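PDB 3EK3: nitroreductase from Bacteroides fragilis NCTC 9343, which binds flavin mononucleotide and probably reduces nitrogenous compounds with electrons from NADH or NADPH. Local coordinates for residues E9-R14 / M120-T125; A53-V58 / A94-I99; E62-I67 / Y88-H93. One frame throughout, in Å; residues are numbered along the deposited sequence.

Contact 1: residues E9-R14 / M120-T125. With FMN (flavin mononucleotide), chain B.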
loop_
_atom_site.group_PDB
_atom_site.type_symbol
_atom_site.label_atom_id
_atom_site.label_comp_id
_atom_site.label_asym_id
_atom_site.label_seq_id
_atom_site.Cartn_x
_atom_site.Cartn_y
_atom_site.Cartn_z
ATOM N N GLU A 9 -11.342 11.399 -7.905
ATOM C CA GLU A 9 -11.204 11.236 -9.345
ATOM C C GLU A 9 -9.793 10.786 -9.730
ATOM O O GLU A 9 -9.643 9.986 -10.659
ATOM C CB GLU A 9 -11.628 12.497 -10.098
ATOM C CG GLU A 9 -13.140 12.753 -10.024
ATOM C CD GLU A 9 -13.983 11.562 -10.503
ATOM O OE1 GLU A 9 -13.794 11.100 -11.644
ATOM O OE2 GLU A 9 -14.836 11.091 -9.731
ATOM N N THR A 10 -8.781 11.265 -9.015
ATOM C CA THR A 10 -7.397 10.905 -9.307
ATOM C C THR A 10 -7.207 9.444 -8.953
ATOM O O THR A 10 -6.605 8.708 -9.696
ATOM C CB THR A 10 -6.402 11.768 -8.518
ATOM O OG1 THR A 10 -6.607 13.159 -8.865
ATOM C CG2 THR A 10 -4.962 11.370 -8.807
ATOM N N ILE A 11 -7.826 9.028 -7.865
ATOM C CA ILE A 11 -7.753 7.617 -7.460
ATOM C C ILE A 11 -8.346 6.691 -8.548
ATOM O O ILE A 11 -7.744 5.668 -8.892
ATOM C CB ILE A 11 -8.456 7.396 -6.101
ATOM C CG1 ILE A 11 -7.538 7.886 -4.958
ATOM C CG2 ILE A 11 -8.822 5.931 -5.902
ATOM C CD1 ILE A 11 -8.200 7.978 -3.567
ATOM N N LYS A 12 -9.526 7.014 -9.060
ATOM C CA LYS A 12 -10.122 6.255 -10.166
ATOM C C LYS A 12 -9.336 6.349 -11.465
ATOM O O LYS A 12 -9.361 5.409 -12.254
ATOM C CB LYS A 12 -11.563 6.688 -10.412
ATOM C CG LYS A 12 -12.527 6.327 -9.313
ATOM C CD LYS A 12 -13.820 7.105 -9.560
ATOM C CE LYS A 12 -15.003 6.493 -8.917
ATOM N NZ LYS A 12 -16.266 7.208 -9.337
ATOM N N ALA A 13 -8.646 7.466 -11.694
ATOM C CA ALA A 13 -7.960 7.704 -12.970
ATOM C C ALA A 13 -6.581 7.053 -13.032
ATOM O O ALA A 13 -6.055 6.843 -14.127
ATOM C CB ALA A 13 -7.839 9.190 -13.251
ATOM N N ARG A 14 -6.003 6.742 -11.880
ATOM C CA ARG A 14 -4.686 6.090 -11.816
ATOM C C ARG A 14 -4.693 4.762 -12.546
ATOM O O ARG A 14 -5.488 3.867 -12.225
ATOM C CB ARG A 14 -4.241 5.879 -10.372
ATOM C CG ARG A 14 -2.847 5.279 -10.222
ATOM C CD ARG A 14 -2.748 4.242 -9.120
ATOM N NE ARG A 14 -3.803 3.246 -9.208
ATOM C CZ ARG A 14 -3.808 2.221 -10.056
ATOM N NH1 ARG A 14 -2.807 2.017 -10.884
ATOM N NH2 ARG A 14 -4.850 1.421 -10.087
HETATM N N MSE A 120 2.842 7.625 -4.332
HETATM C CA MSE A 120 3.643 8.046 -5.471
HETATM C C MSE A 120 2.855 7.952 -6.775
HETATM O O MSE A 120 2.862 8.903 -7.570
HETATM C CB MSE A 120 4.905 7.184 -5.551
HETATM C CG MSE A 120 5.900 7.514 -4.495
HETATM SE SE MSE A 120 7.633 6.669 -4.928
HETATM C CE MSE A 120 8.428 6.790 -3.162
ATOM N N PHE A 121 2.133 6.841 -6.970
ATOM C CA PHE A 121 1.251 6.667 -8.148
ATOM C C PHE A 121 0.243 7.805 -8.248
ATOM O O PHE A 121 0.022 8.403 -9.305
ATOM C CB PHE A 121 0.444 5.377 -8.108
ATOM C CG PHE A 121 1.260 4.085 -8.241
ATOM C CD1 PHE A 121 2.487 4.013 -8.937
ATOM C CD2 PHE A 121 0.721 2.909 -7.740
ATOM C CE1 PHE A 121 3.175 2.776 -9.049
ATOM C CE2 PHE A 121 1.384 1.674 -7.867
ATOM C CZ PHE A 121 2.619 1.622 -8.527
ATOM N N LEU A 122 -0.397 8.076 -7.107
ATOM C CA LEU A 122 -1.430 9.104 -7.050
ATOM C C LEU A 122 -0.861 10.511 -7.231
ATOM O O LEU A 122 -1.399 11.330 -7.981
ATOM C CB LEU A 122 -2.215 8.962 -5.743
ATOM C CG LEU A 122 -3.027 7.667 -5.610
ATOM C CD1 LEU A 122 -3.697 7.545 -4.207
ATOM C CD2 LEU A 122 -4.075 7.495 -6.724
ATOM N N ALA A 123 0.261 10.773 -6.577
ATOM C CA ALA A 123 1.000 12.006 -6.787
ATOM C C ALA A 123 1.331 12.160 -8.291
ATOM O O ALA A 123 1.131 13.218 -8.873
ATOM C CB ALA A 123 2.259 11.994 -5.945
ATOM N N ALA A 124 1.867 11.106 -8.894
ATOM C CA ALA A 124 2.245 11.140 -10.310
ATOM C C ALA A 124 1.031 11.418 -11.172
ATOM O O ALA A 124 1.063 12.285 -12.037
ATOM C CB ALA A 124 2.895 9.841 -10.714
ATOM N N THR A 125 -0.068 10.705 -10.923
ATOM C CA THR A 125 -1.282 10.907 -11.714
ATOM C C THR A 125 -1.737 12.349 -11.597
ATOM O O THR A 125 -2.123 12.956 -12.599
ATOM C CB THR A 125 -2.400 9.939 -11.295
ATOM O OG1 THR A 125 -1.974 8.592 -11.491
ATOM C CG2 THR A 125 -3.660 10.181 -12.137
HETATM N N1 FMN B . 2.421 -4.343 -13.538
HETATM C C2 FMN B . 3.495 -4.647 -14.342
HETATM O O2 FMN B . 3.501 -4.312 -15.531
HETATM N N3 FMN B . 4.575 -5.360 -13.868
HETATM C C4 FMN B . 4.588 -5.780 -12.582
HETATM O O4 FMN B . 5.664 -6.218 -12.143
HETATM C C4A FMN B . 3.505 -5.459 -11.752
HETATM N N5 FMN B . 3.511 -5.858 -10.440
HETATM C C5A FMN B . 2.479 -5.535 -9.582
HETATM C C6 FMN B . 2.547 -5.929 -8.246
HETATM C C7 FMN B . 1.538 -5.584 -7.349
HETATM C C7M FMN B . 1.706 -5.832 -5.850
HETATM C C8 FMN B . 0.470 -4.800 -7.805
HETATM C C8M FMN B . -0.356 -4.037 -6.797
HETATM C C9 FMN B . 0.410 -4.405 -9.145
HETATM C C9A FMN B . 1.410 -4.759 -10.046
HETATM N N10 FMN B . 1.370 -4.390 -11.402
HETATM C C10 FMN B . 2.427 -4.699 -12.225
HETATM C "C1'" FMN B . 0.242 -3.547 -11.944
HETATM C "C2'" FMN B . -1.039 -4.382 -12.064
HETATM O "O2'" FMN B . -0.950 -5.254 -13.177
HETATM C "C3'" FMN B . -2.194 -3.419 -12.279
HETATM O "O3'" FMN B . -2.385 -2.699 -11.081
HETATM C "C4'" FMN B . -3.515 -4.144 -12.607
HETATM O "O4'" FMN B . -3.437 -4.761 -13.886
HETATM C "C5'" FMN B . -4.690 -3.169 -12.587
HETATM O "O5'" FMN B . -4.521 -2.175 -13.589
HETATM P P FMN B . -4.508 -0.591 -13.243
HETATM O O1P FMN B . -5.703 -0.301 -12.422
HETATM O O2P FMN B . -4.385 0.186 -14.567
HETATM O O3P FMN B . -3.331 -0.312 -12.342
#
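Residues I11 and L122 mark where helix 9-13 and helix 120-125 meet nearly at right angles: the two short axes are inclined by 103° and come within 9.3 Å, and the chain leaves helical geometry at R14. No hydrogen bond joins the segments, so the contact rests on side-chain packing. L122 puts its CD2 branch against I11, 3.8 Å from I11 CA. T10 turns its methyl to the other helix, CG2 lying 3.8 Å from T125 CG2, while its hydroxyl bonds back to E6 O. The T125 OG1 donates to F121 O at 3.0 Å from above the carbonyl plane, on the face opposite to T125 N. R14 starts with CG anti to its backbone N (chi1 -177°) and bends at chi2 and chi3, which lays CD 3.5 Å from F121 CB. FMN O3P lies at the guanidinium edge, in its plane, and takes bonds from NH1 (2.8 Å, 162°) and, less straight, NH2; NH2 also reaches O1P at 3.0 Å and bonds Y39 O of the second subunit. With K179 and S16 close by, this is the phosphate end of the FMN site, built at the dimer interface as in nitroreductase-family flavoproteins.

Contact 2: residues A53-V58 / A94-I99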
loop_
_atom_site.group_PDB
_atom_site.type_symbol
_atom_site.label_atom_id
_atom_site.label_comp_id
_atom_site.label_asym_id
_atom_site.label_seq_id
_atom_site.Cartn_x
_atom_site.Cartn_y
_atom_site.Cartn_z
ATOM N N ALA A 53 15.626 6.734 -6.412
ATOM C CA ALA A 53 15.106 7.164 -7.691
ATOM C C ALA A 53 16.223 7.128 -8.724
ATOM O O ALA A 53 17.164 7.910 -8.660
ATOM C CB ALA A 53 14.492 8.569 -7.596
ATOM N N VAL A 54 16.127 6.208 -9.675
ATOM C CA VAL A 54 17.134 6.061 -10.703
ATOM C C VAL A 54 16.622 6.696 -11.994
ATOM O O VAL A 54 15.650 6.221 -12.572
ATOM C CB VAL A 54 17.490 4.588 -10.959
ATOM C CG1 VAL A 54 18.629 4.461 -12.013
ATOM C CG2 VAL A 54 17.893 3.919 -9.650
ATOM N N CYS A 55 17.300 7.764 -12.424
ATOM C CA CYS A 55 16.886 8.573 -13.552
ATOM C C CYS A 55 17.827 8.459 -14.744
ATOM O O CYS A 55 17.714 9.201 -15.687
ATOM C CB CYS A 55 16.841 10.015 -13.102
ATOM S SG CYS A 55 15.734 10.289 -11.722
ATOM N N ASN A 56 18.736 7.505 -14.699
ATOM C CA ASN A 56 19.794 7.425 -15.684
ATOM C C ASN A 56 19.529 6.211 -16.576
ATOM O O ASN A 56 19.488 5.081 -16.107
ATOM C CB ASN A 56 21.108 7.289 -14.920
ATOM C CG ASN A 56 22.314 7.341 -15.810
ATOM O OD1 ASN A 56 22.488 6.502 -16.677
ATOM N ND2 ASN A 56 23.150 8.347 -15.607
ATOM N N THR A 57 19.323 6.451 -17.861
ATOM C CA THR A 57 18.955 5.388 -18.791
ATOM C C THR A 57 19.978 4.292 -18.861
ATOM O O THR A 57 19.595 3.120 -18.873
ATOM C CB THR A 57 18.680 5.950 -20.180
ATOM O OG1 THR A 57 17.531 6.796 -20.086
ATOM C CG2 THR A 57 18.378 4.850 -21.181
ATOM N N VAL A 58 21.265 4.642 -18.841
ATOM C CA VAL A 58 22.327 3.621 -18.886
ATOM C C VAL A 58 22.236 2.705 -17.685
ATOM O O VAL A 58 22.313 1.490 -17.820
ATOM C CB VAL A 58 23.756 4.229 -18.940
ATOM C CG1 VAL A 58 24.799 3.128 -18.800
ATOM C CG2 VAL A 58 23.978 4.992 -20.222
ATOM N N ALA A 94 10.608 3.336 -19.210
ATOM C CA ALA A 94 10.336 4.543 -18.447
ATOM C C ALA A 94 11.668 5.278 -18.166
ATOM O O ALA A 94 12.701 4.647 -17.967
ATOM C CB ALA A 94 9.605 4.199 -17.141
ATOM N N PRO A 95 11.662 6.628 -18.199
ATOM C CA PRO A 95 12.915 7.364 -17.947
ATOM C C PRO A 95 13.401 7.377 -16.488
ATOM O O PRO A 95 14.578 7.695 -16.224
ATOM C CB PRO A 95 12.554 8.776 -18.428
ATOM C CG PRO A 95 11.139 8.883 -18.185
ATOM C CD PRO A 95 10.569 7.544 -18.539
ATOM N N THR A 96 12.506 7.029 -15.559
ATOM C CA THR A 96 12.765 6.999 -14.107
ATOM C C THR A 96 12.147 5.733 -13.503
ATOM O O THR A 96 11.030 5.348 -13.841
ATOM C CB THR A 96 12.242 8.272 -13.389
ATOM O OG1 THR A 96 13.058 9.383 -13.769
ATOM C CG2 THR A 96 12.294 8.141 -11.840
ATOM N N LEU A 97 12.926 5.066 -12.660
ATOM C CA LEU A 97 12.432 3.994 -11.819
ATOM C C LEU A 97 12.799 4.271 -10.370
ATOM O O LEU A 97 13.973 4.455 -10.054
ATOM C CB LEU A 97 13.062 2.685 -12.241
ATOM C CG LEU A 97 12.568 1.422 -11.561
ATOM C CD1 LEU A 97 11.143 1.078 -11.977
ATOM C CD2 LEU A 97 13.502 0.305 -11.915
ATOM N N VAL A 98 11.803 4.273 -9.495
ATOM C CA VAL A 98 12.038 4.437 -8.061
ATOM C C VAL A 98 12.008 3.070 -7.395
ATOM O O VAL A 98 10.985 2.345 -7.409
ATOM C CB VAL A 98 11.020 5.315 -7.381
ATOM C CG1 VAL A 98 11.426 5.630 -5.934
ATOM C CG2 VAL A 98 10.866 6.598 -8.133
ATOM N N ILE A 99 13.148 2.696 -6.847
ATOM C CA ILE A 99 13.267 1.431 -6.140
ATOM C C ILE A 99 12.879 1.645 -4.678
ATOM O O ILE A 99 13.521 2.420 -3.986
ATOM C CB ILE A 99 14.728 0.906 -6.203
ATOM C CG1 ILE A 99 15.155 0.734 -7.672
ATOM C CG2 ILE A 99 14.872 -0.421 -5.432
ATOM C CD1 ILE A 99 16.639 0.484 -7.895
HETATM O O HOH W 1 16.276 8.209 -18.124
HETATM O O HOH W 2 14.915 4.699 -19.535
#
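V54 and L97 form an antiparallel hydrogen-bonded pair with CA atoms 5.3 Å apart, and A53 and V98 form the adjoining non-hydrogen-bonded pair, while the paired stretches depart from strict antiparallel, their directions differing by 140°. Both bonds of the V54-L97 pair are nearly straight: V54 N to L97 O is 2.8 Å at 168°, and L97 N to V54 O is 3.0 Å at 167°. V54 O also receives a CA-H contact from T96 CA. On one face A53 CB meets V98 CG2, and L34 of helix 27-38 packs against both residues. On the other, V54 has CG2 anti to its carbonyl carbon, where that methyl lies 4.1 Å from the I99 CD1 tip; L60 of helix 57-72 touches V54 and L97 there. At the end of the pairing C55 SG lies 3.5 Å from T96 OG1, whose established partner is Q24 OE1.

Beyond the V54-L97 pair water bridges the backbones. One water donates to C55 O and to P95 O, the latter at 2.6 Å, and is also bonded to T57 OG1 at 2.7 Å. A second donates to A94 O and is only weakly linked to T57 OG1. N56 caps the following helix, OD1 accepting from K59 N, while ND2 bonds E190 O of the second subunit. Because A53 and V54 also pair in parallel with a strand of that subunit, this outermost strand of the chain's own sheet is hydrogen-bonded along both edges. The chemistry thus passes from direct backbone bonds in an apolar core to water-mediated ones where the strands diverge.

Contact 3: residues E62-I67 / Y88-H93; sequences ELNERI and YCCYYH. With FMN (flavin mononucleotide), chain B.
A chi1 of -175° swings the N64 amide away from its own backbone N, and chi2 of 70° turns it, which brings both ends of the amide against the backbone of the loop at Y88 and C90. The loop makes a type I beta turn from C89 to Y92, closed by Y92 N to C89 O, and it links helix 77-83 to strand 96-102 in the nitroreductase fold. N64, on helix 57-72, grips the start of this turn with two bonds. C90 N donates to N64 OD1 at 3.0 Å and 172°, a straight bond that nevertheless arrives from well above the carbonyl plane. N64 ND2 donates to Y88 O, also at 3.0 Å, with that oxygen lying close to the plane of the amide. Two bonds at opposite ends of one amide fix its rotation and satisfy polar groups in a buried place.

Apolar contacts flank the amide. C90 SG sits between its backbone N and carbonyl carbon, where it lies 3.9 Å from I67 CD1; Q136 and I134 pack against the same cysteine. Y91 takes a similar first torsion, and its ring presents an edge to the helix, CE1 lying 3.9 Å from N64 CB. One face of that ring is approached by C89 SG, 3.3 Å above its plane and offset toward the rim. The same sulfur lies over the centre of the H93 ring and accepts a bond from H93 N, so it packs on a face of each ring. At the end of the turn Y92 makes no contact with 62-67 and reaches the flavin, flanked by R18, C132 and I134. Its hydroxyl donates to FMN O2 at 2.6 Å, and O2 lies near the plane of the tyrosine ring at its edge.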
loop_
_atom_site.group_PDB
_atom_site.type_symbol
_atom_site.label_atom_id
_atom_site.label_comp_id
_atom_site.label_asym_id
_atom_site.label_seq_id
_atom_site.Cartn_x
_atom_site.Cartn_y
_atom_site.Cartn_z
ATOM N N GLU A 62 21.423 -1.389 -17.445
ATOM C CA GLU A 62 22.323 -2.321 -16.782
ATOM C C GLU A 62 21.616 -3.152 -15.690
ATOM O O GLU A 62 21.859 -4.356 -15.550
ATOM C CB GLU A 62 23.532 -1.568 -16.180
ATOM C CG GLU A 62 24.496 -1.030 -17.225
ATOM C CD GLU A 62 25.774 -0.429 -16.639
ATOM O OE1 GLU A 62 25.771 -0.002 -15.463
ATOM O OE2 GLU A 62 26.814 -0.470 -17.348
ATOM N N LEU A 63 20.791 -2.488 -14.899
ATOM C CA LEU A 63 20.021 -3.148 -13.848
ATOM C C LEU A 63 19.067 -4.185 -14.451
ATOM O O LEU A 63 18.981 -5.322 -13.987
ATOM C CB LEU A 63 19.245 -2.105 -13.066
ATOM C CG LEU A 63 18.297 -2.609 -11.985
ATOM C CD1 LEU A 63 19.053 -3.439 -10.974
ATOM C CD2 LEU A 63 17.567 -1.421 -11.285
ATOM N N ASN A 64 18.396 -3.800 -15.530
ATOM C CA ASN A 64 17.533 -4.735 -16.248
ATOM C C ASN A 64 18.310 -5.944 -16.767
ATOM O O ASN A 64 17.823 -7.075 -16.666
ATOM C CB ASN A 64 16.764 -4.002 -17.358
ATOM C CG ASN A 64 15.764 -4.898 -18.068
ATOM O OD1 ASN A 64 14.742 -5.275 -17.485
ATOM N ND2 ASN A 64 16.063 -5.257 -19.304
ATOM N N GLU A 65 19.542 -5.746 -17.267
ATOM C CA GLU A 65 20.385 -6.880 -17.665
ATOM C C GLU A 65 20.679 -7.816 -16.521
ATOM O O GLU A 65 20.706 -9.029 -16.704
ATOM C CB GLU A 65 21.719 -6.407 -18.242
ATOM C CG GLU A 65 21.631 -5.944 -19.656
ATOM C CD GLU A 65 20.966 -6.975 -20.569
ATOM O OE1 GLU A 65 21.457 -8.120 -20.676
ATOM O OE2 GLU A 65 19.946 -6.623 -21.161
ATOM N N ARG A 66 20.927 -7.271 -15.334
ATOM C CA ARG A 66 21.206 -8.081 -14.147
ATOM C C ARG A 66 19.962 -8.868 -13.736
ATOM O O ARG A 66 20.035 -10.035 -13.371
ATOM C CB ARG A 66 21.671 -7.189 -12.978
ATOM C CG ARG A 66 22.921 -6.332 -13.256
ATOM C CD ARG A 66 24.023 -7.155 -13.896
ATOM N NE ARG A 66 25.275 -6.411 -14.058
ATOM C CZ ARG A 66 25.545 -5.536 -15.031
ATOM N NH1 ARG A 66 24.652 -5.218 -15.961
ATOM N NH2 ARG A 66 26.739 -4.964 -15.066
ATOM N N ILE A 67 18.811 -8.215 -13.803
ATOM C CA ILE A 67 17.533 -8.874 -13.490
ATOM C C ILE A 67 17.281 -10.011 -14.490
ATOM O O ILE A 67 16.947 -11.138 -14.095
ATOM C CB ILE A 67 16.413 -7.831 -13.505
ATOM C CG1 ILE A 67 16.549 -6.930 -12.281
ATOM C CG2 ILE A 67 14.998 -8.493 -13.522
ATOM C CD1 ILE A 67 15.658 -5.684 -12.390
ATOM N N TYR A 88 13.116 -7.819 -23.655
ATOM C CA TYR A 88 12.435 -7.654 -22.383
ATOM C C TYR A 88 13.031 -6.530 -21.550
ATOM O O TYR A 88 14.260 -6.495 -21.356
ATOM C CB TYR A 88 12.533 -8.947 -21.579
ATOM C CG TYR A 88 11.876 -8.804 -20.238
ATOM C CD1 TYR A 88 10.490 -8.744 -20.121
ATOM C CD2 TYR A 88 12.639 -8.699 -19.087
ATOM C CE1 TYR A 88 9.891 -8.607 -18.869
ATOM C CE2 TYR A 88 12.054 -8.578 -17.845
ATOM C CZ TYR A 88 10.688 -8.526 -17.742
ATOM O OH TYR A 88 10.118 -8.400 -16.498
ATOM N N CYS A 89 12.175 -5.609 -21.117
ATOM C CA CYS A 89 12.544 -4.522 -20.219
ATOM C C CYS A 89 11.468 -4.424 -19.154
ATOM O O CYS A 89 10.336 -4.039 -19.442
ATOM C CB CYS A 89 12.645 -3.200 -20.964
ATOM S SG CYS A 89 13.114 -1.855 -19.933
ATOM N N CYS A 90 11.812 -4.796 -17.924
ATOM C CA CYS A 90 10.830 -4.860 -16.861
ATOM C C CYS A 90 10.199 -3.509 -16.565
ATOM O O CYS A 90 9.059 -3.471 -16.122
ATOM C CB CYS A 90 11.408 -5.486 -15.588
ATOM S SG CYS A 90 12.704 -4.533 -14.745
ATOM N N TYR A 91 10.898 -2.411 -16.838
ATOM C CA TYR A 91 10.367 -1.078 -16.521
ATOM C C TYR A 91 9.848 -0.334 -17.747
ATOM O O TYR A 91 9.554 0.863 -17.699
ATOM C CB TYR A 91 11.396 -0.214 -15.737
ATOM C CG TYR A 91 12.651 0.049 -16.514
ATOM C CD1 TYR A 91 13.672 -0.870 -16.527
ATOM C CD2 TYR A 91 12.790 1.165 -17.300
ATOM C CE1 TYR A 91 14.790 -0.682 -17.278
ATOM C CE2 TYR A 91 13.910 1.367 -18.052
ATOM C CZ TYR A 91 14.921 0.434 -18.041
ATOM O OH TYR A 91 16.071 0.579 -18.808
ATOM N N TYR A 92 9.685 -1.050 -18.856
ATOM C CA TYR A 92 9.037 -0.502 -20.045
ATOM C C TYR A 92 9.687 0.760 -20.621
ATOM O O TYR A 92 9.012 1.567 -21.222
ATOM C CB TYR A 92 7.546 -0.250 -19.766
ATOM C CG TYR A 92 6.862 -1.466 -19.185
ATOM C CD1 TYR A 92 6.725 -2.618 -19.922
ATOM C CD2 TYR A 92 6.363 -1.447 -17.904
ATOM C CE1 TYR A 92 6.089 -3.759 -19.400
ATOM C CE2 TYR A 92 5.741 -2.563 -17.353
ATOM C CZ TYR A 92 5.613 -3.719 -18.100
ATOM O OH TYR A 92 4.980 -4.830 -17.557
ATOM N N HIS A 93 10.994 0.909 -20.447
ATOM C CA HIS A 93 11.739 2.055 -20.937
ATOM C C HIS A 93 11.241 3.381 -20.388
ATOM O O HIS A 93 11.477 4.448 -20.984
ATOM C CB HIS A 93 11.790 2.032 -22.464
ATOM C CG HIS A 93 12.446 0.806 -23.001
ATOM N ND1 HIS A 93 13.797 0.581 -22.868
ATOM C CD2 HIS A 93 11.937 -0.283 -23.625
ATOM C CE1 HIS A 93 14.099 -0.584 -23.410
ATOM N NE2 HIS A 93 12.989 -1.128 -23.875
HETATM N N1 FMN B . 2.421 -4.343 -13.538
HETATM C C2 FMN B . 3.495 -4.647 -14.342
HETATM O O2 FMN B . 3.501 -4.312 -15.531
HETATM N N3 FMN B . 4.575 -5.360 -13.868
HETATM C C4 FMN B . 4.588 -5.780 -12.582
HETATM O O4 FMN B . 5.664 -6.218 -12.143
HETATM C C4A FMN B . 3.505 -5.459 -11.752
HETATM N N5 FMN B . 3.511 -5.858 -10.440
HETATM C C5A FMN B . 2.479 -5.535 -9.582
HETATM C C6 FMN B . 2.547 -5.929 -8.246
HETATM C C7 FMN B . 1.538 -5.584 -7.349
HETATM C C7M FMN B . 1.706 -5.832 -5.850
HETATM C C8 FMN B . 0.470 -4.800 -7.805
HETATM C C8M FMN B . -0.356 -4.037 -6.797
HETATM C C9 FMN B . 0.410 -4.405 -9.145
HETATM C C9A FMN B . 1.410 -4.759 -10.046
HETATM N N10 FMN B . 1.370 -4.390 -11.402
HETATM C C10 FMN B . 2.427 -4.699 -12.225
HETATM C "C1'" FMN B . 0.242 -3.547 -11.944
HETATM C "C2'" FMN B . -1.039 -4.382 -12.064
HETATM O "O2'" FMN B . -0.950 -5.254 -13.177
HETATM C "C3'" FMN B . -2.194 -3.419 -12.279
HETATM O "O3'" FMN B . -2.385 -2.699 -11.081
HETATM C "C4'" FMN B . -3.515 -4.144 -12.607
HETATM O "O4'" FMN B . -3.437 -4.761 -13.886
HETATM C "C5'" FMN B . -4.690 -3.169 -12.587
HETATM O "O5'" FMN B . -4.521 -2.175 -13.589
HETATM P P FMN B . -4.508 -0.591 -13.243
HETATM O O1P FMN B . -5.703 -0.301 -12.422
HETATM O O2P FMN B . -4.385 0.186 -14.567
HETATM O O3P FMN B . -3.331 -0.312 -12.342
#

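Contacts 1 and 3 hold the same FMN at two ends, R14 at the phosphate and Y92 at the isoalloxazine O2, although their centres are about 25 Å apart and their nearest atoms about 10 Å. Contact 2 connects with both. Its centre is about 11 Å from that of contact 3, where L97 CD1 meets Y91 CB at 4.0 Å; toward contact 1, about 20 Å away between centres, V98 CG1 meets the selenium of M120 at 4.1 Å. Contact 2 binds no flavin, the L97 side chain staying about 9 Å from it. Contacts 1 and 2 both reach the second subunit, whereas contact 3 is touched by no other protein chain.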